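Local coordinates for dihydrodipicolinate synthase (Oceanobacillus iheyensis HTE831, PDB 3D0C), which probably catalyses the formation of 4-hydroxy-tetrahydrodipicolinate, a step of lysine biosynthesis, on a TIM-barrel scaffold of the DapA family, at residues 107-112 / 139-144; 128-133 / 158-163. The protein carries 1 engineered substitution. One frame throughout, in Å; residues are numbered along the deposited sequence.

Interaction 1 of 2, residues 107-112 / 139-144; sequences ADCVMI and PSIIYF
Val110 and Ile112 zip onto Pro139, Ile141 and Tyr143 as neighbouring parallel strands, 109-112 and 140-144, whose axes run within 20° of each other. The ladder has four rungs. Val110 N donates to Pro139 O at 3.1 Å, and Ile141 N returns to Val110 O at 2.9 Å. Ile112 N then reaches Ile141 O at 2.8 Å, with Tyr143 N closing on Ile112 O at 3.0 Å. Just past that last rung a water lies close to Ile112 O and 2.7 Å from Tyr143 O.

On one face of the sheet, Cys109 holds its sulfur anti to the backbone N (chi1 179°), which carries SG across the strand gap to Ile141 CG1 at 3.8 Å. Cys109 CB meanwhile rests against CG of the Pro139 ring. Further along this face, Met111, a selenomethionine, bends at its last torsion, and SE approaches the Tyr143 ring obliquely, 5.5 Å from the centroid and 40° off the normal, a Met-aromatic contact. Tyr143 is predicted to be the catalytic proton donor/acceptor; its OH is hydrogen-bonded to Lys145 NZ. On the other face the hydroxyl of Ser140 sits against a methyl of Val110, with OG 3.2 Å from CG2.

These are the two strands of a beta-alpha-beta unit, linked through helix 122-135, in the closed eight-stranded barrel. Met111 and Ile141 both touch Lys167 of strand 163-168, the predicted Schiff-base lysine, consistent with their face lining the catalytic side of the barrel wall. The opposite face is covered by helix 122-135: Ile112 and Ile142 pack on its Tyr129 and Ser140 on its Ile133. Strand 83-88 extends the sheet beyond 109-112, and strand 163-168 does so beyond 140-144.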
ATOM      1  N   ALA A 107      -7.456  18.218  15.857  1.00 23.20           N
ATOM      2  CA  ALA A 107      -7.381  18.325  14.398  1.00 21.98           C
ATOM      3  C   ALA A 107      -8.740  18.742  13.857  1.00 20.67           C
ATOM      4  O   ALA A 107      -9.775  18.328  14.373  1.00 21.97           O
ATOM      5  CB  ALA A 107      -6.954  16.990  13.780  1.00 21.42           C
ATOM      6  N   ASP A 108      -8.731  19.551  12.805  1.00 20.02           N
ATOM      7  CA  ASP A 108      -9.957  20.059  12.212  1.00 22.19           C
ATOM      8  C   ASP A 108     -10.619  19.137  11.218  1.00 21.76           C
ATOM      9  O   ASP A 108     -11.829  19.192  11.026  1.00 23.85           O
ATOM     10  CB  ASP A 108      -9.661  21.381  11.501  1.00 23.96           C
ATOM     11  CG  ASP A 108      -8.978  22.374  12.399  1.00 26.46           C
ATOM     12  OD1 ASP A 108      -9.647  22.896  13.317  1.00 29.54           O
ATOM     13  OD2 ASP A 108      -7.772  22.625  12.194  1.00 24.86           O
ATOM     14  N   CYS A 109      -9.818  18.282  10.593  1.00 22.03           N
ATOM     15  CA  CYS A 109     -10.307  17.404   9.543  1.00 21.07           C
ATOM     16  C   CYS A 109      -9.318  16.244   9.403  1.00 19.98           C
ATOM     17  O   CYS A 109      -8.199  16.308   9.925  1.00 19.29           O
ATOM     18  CB  CYS A 109     -10.353  18.244   8.244  1.00 21.81           C
ATOM     19  SG  CYS A 109     -10.891  17.491   6.692  1.00 29.94           S
ATOM     20  N   VAL A 110      -9.737  15.177   8.729  1.00 18.50           N
ATOM     21  CA  VAL A 110      -8.841  14.054   8.488  1.00 19.50           C
ATOM     22  C   VAL A 110      -8.715  13.852   6.978  1.00 18.61           C
ATOM     23  O   VAL A 110      -9.567  14.303   6.209  1.00 15.80           O
ATOM     24  CB  VAL A 110      -9.337  12.726   9.143  1.00 19.55           C
ATOM     25  CG1 VAL A 110      -9.484  12.913  10.647  1.00 17.84           C
ATOM     26  CG2 VAL A 110     -10.653  12.267   8.517  1.00 19.09           C
HETATM   27  N   MSE A 111      -7.626  13.217   6.557  1.00 19.11           N
HETATM   28  CA  MSE A 111      -7.417  12.916   5.142  1.00 18.72           C
HETATM   29  C   MSE A 111      -7.216  11.419   5.032  1.00 17.07           C
HETATM   30  O   MSE A 111      -6.254  10.888   5.590  1.00 17.08           O
HETATM   31  CB  MSE A 111      -6.167  13.593   4.579  1.00 21.35           C
HETATM   32  CG  MSE A 111      -5.859  13.069   3.179  1.00 29.41           C
HETATM   33 SE   MSE A 111      -4.120  13.523   2.502  1.00 40.34          SE
HETATM   34  CE  MSE A 111      -3.059  12.222   3.489  1.00 35.50           C
ATOM     35  N   ILE A 112      -8.106  10.751   4.301  1.00 14.03           N
ATOM     36  CA  ILE A 112      -8.018   9.306   4.135  1.00 17.32           C
ATOM     37  C   ILE A 112      -7.102   8.969   2.977  1.00 15.47           C
ATOM     38  O   ILE A 112      -7.352   9.344   1.828  1.00 16.29           O
ATOM     39  CB  ILE A 112      -9.419   8.670   3.892  1.00 19.05           C
ATOM     40  CG1 ILE A 112     -10.374   9.105   5.008  1.00 19.56           C
ATOM     41  CG2 ILE A 112      -9.305   7.139   3.856  1.00 18.94           C
ATOM     42  CD1 ILE A 112     -11.791   8.561   4.867  1.00 24.69           C
ATOM     43  N   PRO A 139     -14.949  16.535   9.652  1.00 19.29           N
ATOM     44  CA  PRO A 139     -15.007  16.262   8.215  1.00 19.92           C
ATOM     45  C   PRO A 139     -13.800  15.496   7.711  1.00 18.23           C
ATOM     46  O   PRO A 139     -12.758  15.429   8.374  1.00 16.59           O
ATOM     47  CB  PRO A 139     -15.085  17.655   7.604  1.00 21.49           C
ATOM     48  CG  PRO A 139     -14.271  18.450   8.539  1.00 24.74           C
ATOM     49  CD  PRO A 139     -14.780  17.976   9.888  1.00 20.84           C
ATOM     50  N   SER A 140     -13.962  14.941   6.518  1.00 16.68           N
ATOM     51  CA  SER A 140     -12.928  14.166   5.875  1.00 19.89           C
ATOM     52  C   SER A 140     -12.662  14.634   4.462  1.00 21.02           C
ATOM     53  O   SER A 140     -13.503  15.202   3.779  1.00 19.85           O
ATOM     54  CB  SER A 140     -13.337  12.693   5.754  1.00 16.91           C
ATOM     55  OG  SER A 140     -13.470  12.074   7.013  1.00 17.20           O
ATOM     56  N   ILE A 141     -11.448  14.359   4.034  1.00 20.54           N
ATOM     57  CA  ILE A 141     -11.038  14.601   2.666  1.00 21.74           C
ATOM     58  C   ILE A 141     -10.502  13.242   2.200  1.00 22.91           C
ATOM     59  O   ILE A 141      -9.962  12.479   3.025  1.00 25.79           O
ATOM     60  CB  ILE A 141      -9.921  15.639   2.578  1.00 20.41           C
ATOM     61  CG1 ILE A 141     -10.466  17.024   2.935  1.00 20.88           C
ATOM     62  CG2 ILE A 141      -9.341  15.665   1.164  1.00 24.28           C
ATOM     63  CD1 ILE A 141      -9.378  18.062   3.086  1.00 25.42           C
ATOM     64  N   ILE A 142     -10.698  12.935   0.909  1.00 20.82           N
ATOM     65  CA  ILE A 142     -10.216  11.681   0.323  1.00 20.04           C
ATOM     66  C   ILE A 142      -9.092  11.897  -0.691  1.00 18.84           C
ATOM     67  O   ILE A 142      -9.211  12.717  -1.605  1.00 18.49           O
ATOM     68  CB  ILE A 142     -11.342  10.897  -0.381  1.00 19.22           C
ATOM     69  CG1 ILE A 142     -12.358  10.454   0.668  1.00 20.31           C
ATOM     70  CG2 ILE A 142     -10.796   9.667  -1.145  1.00 19.68           C
ATOM     71  CD1 ILE A 142     -13.689   9.922   0.184  1.00 19.78           C
ATOM     72  N   TYR A 143      -7.986  11.182  -0.473  1.00 16.31           N
ATOM     73  CA  TYR A 143      -6.841  11.203  -1.372  1.00 17.07           C
ATOM     74  C   TYR A 143      -7.161  10.102  -2.383  1.00 16.43           C
ATOM     75  O   TYR A 143      -7.031   8.909  -2.095  1.00 17.83           O
ATOM     76  CB  TYR A 143      -5.560  10.886  -0.609  1.00 22.19           C
ATOM     77  CG  TYR A 143      -4.318  10.943  -1.473  1.00 28.05           C
ATOM     78  CD1 TYR A 143      -3.996  12.085  -2.214  1.00 29.83           C
ATOM     79  CD2 TYR A 143      -3.437   9.868  -1.516  1.00 32.60           C
ATOM     80  CE1 TYR A 143      -2.808  12.149  -2.977  1.00 33.03           C
ATOM     81  CE2 TYR A 143      -2.263   9.921  -2.263  1.00 34.56           C
ATOM     82  CZ  TYR A 143      -1.948  11.054  -2.987  1.00 33.05           C
ATOM     83  OH  TYR A 143      -0.764  11.064  -3.690  1.00 38.56           O
ATOM     84  N   PHE A 144      -7.597  10.536  -3.559  1.00 17.20           N
ATOM     85  CA  PHE A 144      -8.007   9.656  -4.654  1.00 18.38           C
ATOM     86  C   PHE A 144      -6.930   9.548  -5.739  1.00 18.29           C
ATOM     87  O   PHE A 144      -6.755  10.464  -6.548  1.00 16.66           O
ATOM     88  CB  PHE A 144      -9.297  10.220  -5.263  1.00 20.52           C
ATOM     89  CG  PHE A 144     -10.128   9.208  -5.989  1.00 23.78           C
ATOM     90  CD1 PHE A 144     -10.953   8.339  -5.288  1.00 25.16           C
ATOM     91  CD2 PHE A 144     -10.099   9.133  -7.380  1.00 25.12           C
ATOM     92  CE1 PHE A 144     -11.742   7.406  -5.958  1.00 24.11           C
ATOM     93  CE2 PHE A 144     -10.881   8.206  -8.063  1.00 24.02           C
ATOM     94  CZ  PHE A 144     -11.707   7.338  -7.348  1.00 27.08           C
TER
HETATM   95  O   HOH W   1      -8.216   7.262  -0.343  1.00 25.06           O

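Interaction 2 of 2, residues 128-133 / 158-163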
ATOM      1  N   TYR A 128     -15.893   1.353   2.415  1.00 17.93           N
ATOM      2  CA  TYR A 128     -14.690   1.660   3.187  1.00 17.09           C
ATOM      3  C   TYR A 128     -14.725   3.123   3.606  1.00 16.39           C
ATOM      4  O   TYR A 128     -14.661   3.463   4.802  1.00 15.37           O
ATOM      5  CB  TYR A 128     -13.451   1.404   2.320  1.00 17.83           C
ATOM      6  CG  TYR A 128     -12.142   1.737   2.989  1.00 23.37           C
ATOM      7  CD1 TYR A 128     -11.555   0.854   3.890  1.00 25.93           C
ATOM      8  CD2 TYR A 128     -11.492   2.943   2.730  1.00 25.00           C
ATOM      9  CE1 TYR A 128     -10.350   1.163   4.520  1.00 27.62           C
ATOM     10  CE2 TYR A 128     -10.294   3.264   3.350  1.00 27.18           C
ATOM     11  CZ  TYR A 128      -9.725   2.370   4.245  1.00 28.05           C
ATOM     12  OH  TYR A 128      -8.537   2.697   4.854  1.00 23.63           O
ATOM     13  N   TYR A 129     -14.833   3.995   2.613  1.00 15.54           N
ATOM     14  CA  TYR A 129     -14.861   5.430   2.870  1.00 17.52           C
ATOM     15  C   TYR A 129     -16.019   5.896   3.739  1.00 17.76           C
ATOM     16  O   TYR A 129     -15.846   6.646   4.693  1.00 14.71           O
ATOM     17  CB  TYR A 129     -14.897   6.197   1.544  1.00 22.20           C
ATOM     18  CG  TYR A 129     -13.610   6.127   0.759  1.00 26.21           C
ATOM     19  CD1 TYR A 129     -12.388   6.446   1.354  1.00 26.86           C
ATOM     20  CD2 TYR A 129     -13.612   5.753  -0.582  1.00 27.39           C
ATOM     21  CE1 TYR A 129     -11.201   6.392   0.629  1.00 29.84           C
ATOM     22  CE2 TYR A 129     -12.430   5.696  -1.318  1.00 30.71           C
ATOM     23  CZ  TYR A 129     -11.229   6.016  -0.706  1.00 31.77           C
ATOM     24  OH  TYR A 129     -10.060   5.956  -1.426  1.00 29.86           O
ATOM     25  N   ARG A 130     -17.217   5.458   3.407  1.00 18.34           N
ATOM     26  CA  ARG A 130     -18.382   5.881   4.175  1.00 21.16           C
ATOM     27  C   ARG A 130     -18.370   5.467   5.651  1.00 19.62           C
ATOM     28  O   ARG A 130     -18.777   6.249   6.517  1.00 20.39           O
ATOM     29  CB  ARG A 130     -19.657   5.366   3.505  1.00 24.03           C
ATOM     30  CG  ARG A 130     -20.916   5.825   4.206  1.00 30.84           C
ATOM     31  CD  ARG A 130     -22.049   5.901   3.213  1.00 35.39           C
ATOM     32  NE  ARG A 130     -22.227   4.630   2.531  1.00 38.65           N
ATOM     33  CZ  ARG A 130     -22.709   4.527   1.303  1.00 40.51           C
ATOM     34  NH1 ARG A 130     -23.048   5.625   0.644  1.00 41.73           N
ATOM     35  NH2 ARG A 130     -22.864   3.333   0.750  1.00 41.10           N
ATOM     36  N   ASN A 131     -17.940   4.241   5.949  1.00 21.91           N
ATOM     37  CA  ASN A 131     -17.914   3.812   7.337  1.00 24.53           C
ATOM     38  C   ASN A 131     -16.900   4.634   8.147  1.00 25.96           C
ATOM     39  O   ASN A 131     -17.107   4.873   9.330  1.00 24.50           O
ATOM     40  CB  ASN A 131     -17.588   2.320   7.440  1.00 23.27           C
ATOM     41  CG  ASN A 131     -18.672   1.442   6.834  1.00 26.44           C
ATOM     42  OD1 ASN A 131     -19.818   1.873   6.654  1.00 24.07           O
ATOM     43  ND2 ASN A 131     -18.320   0.198   6.529  1.00 26.17           N
ATOM     44  N   ILE A 132     -15.812   5.076   7.521  1.00 24.72           N
ATOM     45  CA  ILE A 132     -14.829   5.854   8.256  1.00 25.90           C
ATOM     46  C   ILE A 132     -15.323   7.281   8.530  1.00 27.67           C
ATOM     47  O   ILE A 132     -15.297   7.743   9.677  1.00 26.07           O
ATOM     48  CB  ILE A 132     -13.475   5.870   7.513  1.00 25.27           C
ATOM     49  CG1 ILE A 132     -12.937   4.436   7.443  1.00 24.09           C
ATOM     50  CG2 ILE A 132     -12.479   6.799   8.215  1.00 23.59           C
ATOM     51  CD1 ILE A 132     -11.707   4.295   6.635  1.00 22.81           C
ATOM     52  N   ILE A 133     -15.794   7.958   7.486  1.00 28.52           N
ATOM     53  CA  ILE A 133     -16.296   9.318   7.596  1.00 30.01           C
ATOM     54  C   ILE A 133     -17.389   9.407   8.674  1.00 33.10           C
ATOM     55  O   ILE A 133     -17.309  10.232   9.598  1.00 33.59           O
ATOM     56  CB  ILE A 133     -16.890   9.766   6.248  1.00 29.96           C
ATOM     57  CG1 ILE A 133     -15.802   9.786   5.164  1.00 29.54           C
ATOM     58  CG2 ILE A 133     -17.544  11.136   6.383  1.00 28.42           C
ATOM     59  CD1 ILE A 133     -16.305  10.096   3.787  1.00 27.86           C
ATOM     60  N   ALA A 158     -19.934  12.261  -2.508  1.00 24.11           N
ATOM     61  CA  ALA A 158     -20.000  13.722  -2.446  1.00 26.28           C
ATOM     62  C   ALA A 158     -21.115  14.317  -1.578  1.00 27.15           C
ATOM     63  O   ALA A 158     -20.886  15.285  -0.857  1.00 26.96           O
ATOM     64  CB  ALA A 158     -20.081  14.293  -3.852  1.00 24.18           C
ATOM     65  N   PRO A 159     -22.333  13.754  -1.640  1.00 28.55           N
ATOM     66  CA  PRO A 159     -23.466  14.252  -0.853  1.00 31.84           C
ATOM     67  C   PRO A 159     -23.279  14.261   0.661  1.00 31.54           C
ATOM     68  O   PRO A 159     -23.980  14.990   1.373  1.00 30.33           O
ATOM     69  CB  PRO A 159     -24.607  13.329  -1.278  1.00 33.63           C
ATOM     70  CG  PRO A 159     -24.279  13.046  -2.691  1.00 33.88           C
ATOM     71  CD  PRO A 159     -22.793  12.742  -2.605  1.00 31.34           C
ATOM     72  N   LEU A 160     -22.357  13.438   1.155  1.00 30.48           N
ATOM     73  CA  LEU A 160     -22.106  13.369   2.591  1.00 28.21           C
ATOM     74  C   LEU A 160     -21.584  14.692   3.111  1.00 25.28           C
ATOM     75  O   LEU A 160     -20.556  15.178   2.646  1.00 23.29           O
ATOM     76  CB  LEU A 160     -21.087  12.272   2.913  1.00 31.61           C
ATOM     77  CG  LEU A 160     -21.459  10.833   2.542  1.00 35.68           C
ATOM     78  CD1 LEU A 160     -20.313   9.894   2.883  1.00 38.36           C
ATOM     79  CD2 LEU A 160     -22.724  10.426   3.286  1.00 38.66           C
ATOM     80  N   ASP A 161     -22.288  15.267   4.079  1.00 23.26           N
ATOM     81  CA  ASP A 161     -21.870  16.534   4.662  1.00 23.36           C
ATOM     82  C   ASP A 161     -20.414  16.523   5.121  1.00 22.43           C
ATOM     83  O   ASP A 161     -19.675  17.485   4.885  1.00 19.60           O
ATOM     84  CB  ASP A 161     -22.770  16.890   5.846  1.00 28.39           C
ATOM     85  CG  ASP A 161     -24.060  17.554   5.413  1.00 34.52           C
ATOM     86  OD1 ASP A 161     -23.972  18.595   4.725  1.00 37.12           O
ATOM     87  OD2 ASP A 161     -25.154  17.044   5.748  1.00 35.51           O
ATOM     88  N   LYS A 162     -19.994  15.434   5.760  1.00 20.67           N
ATOM     89  CA  LYS A 162     -18.625  15.342   6.266  1.00 21.51           C
ATOM     90  C   LYS A 162     -17.547  15.262   5.191  1.00 20.83           C
ATOM     91  O   LYS A 162     -16.391  15.591   5.466  1.00 22.57           O
ATOM     92  CB  LYS A 162     -18.487  14.150   7.215  1.00 24.05           C
ATOM     93  CG  LYS A 162     -19.307  14.282   8.486  1.00 29.33           C
ATOM     94  CD  LYS A 162     -19.139  13.049   9.354  1.00 32.19           C
ATOM     95  CE  LYS A 162     -20.087  13.089  10.533  1.00 36.71           C
ATOM     96  NZ  LYS A 162     -19.848  11.995  11.511  1.00 38.15           N
ATOM     97  N   LEU A 163     -17.895  14.809   3.988  1.00 20.66           N
ATOM     98  CA  LEU A 163     -16.897  14.748   2.922  1.00 22.87           C
ATOM     99  C   LEU A 163     -16.831  16.160   2.341  1.00 22.31           C
ATOM    100  O   LEU A 163     -17.681  16.547   1.545  1.00 20.38           O
ATOM    101  CB  LEU A 163     -17.307  13.749   1.841  1.00 24.37           C
ATOM    102  CG  LEU A 163     -16.338  13.633   0.662  1.00 25.05           C
ATOM    103  CD1 LEU A 163     -14.937  13.353   1.189  1.00 23.94           C
ATOM    104  CD2 LEU A 163     -16.782  12.521  -0.279  1.00 25.91           C
TER
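Arg130 and Ile133, one turn apart on helix 122-135, face Leu160, Lys162 and Leu163, where the chain of this TIM barrel leaves helix 152-157 and enters strand 163-168. No hydrogen bond crosses the contact; it is made by carbon packing between an outer helix and a loop folded into a type I turn, Leu160 to Leu163.

Arg130 comes first. Its aliphatic part does the touching, with CG 4.3 Å from Leu160 CD1, while the guanidinium forms a salt bridge with Glu127, one helical turn earlier. Next along the helix, Asn131 looks elsewhere, its ND2 hydrogen-bonded to Glu280 of the second subunit, so the same turn of helix serves the dimer as well.

Ile133 is the hub. At chi1 -63° CG1 lies beside the backbone N and CG2 anti to it, which sends CD1 to within 4.1 Å of Leu160 CD1 and presses CG2 on Lys162 CB at 3.3 Å, tighter than ordinary van der Waals contact. Beyond CG the Lys162 chain is fully extended and slides past Ile133, its CD 3.4 Å from Ile133 O. NZ is thereby delivered to the C-terminal end of the helix, where it bonds Leu136 O and, weakly, Glu134 O; its charge would suit the negative end of the helix dipole. An alanine at Lys162 would probably leave Leu136 O without this donor and bare the stretch beside Ile133 O and CG2 where the lysine CD now lies. The last touch is Ile133 CD1 against Leu163 CB, 4.3 Å apart.

How the interactions relate
The centres of the two interactions lie about 10 Å apart, on the same side of the chain's centre. Their segments alternate along the chain: strand 109-112, helix 122-135, strand 140-144, then the loop leading into strand 163-168. Interaction 1 is the buried strand-on-strand layer, its centre about 11 Å from that of the chain, and interaction 2 the partly buried helix-on-loop layer, about 19 Å from it. They meet directly where Ser140 N lies 2.7 Å from Lys162 O, a probable hydrogen bond that begins the pairing of strand 140-144 with the next strand, and where Ser140 O packs against Leu163 CD1. Together they join successive beta-alpha units around the wall bearing the predicted catalytic Tyr143 and Lys167.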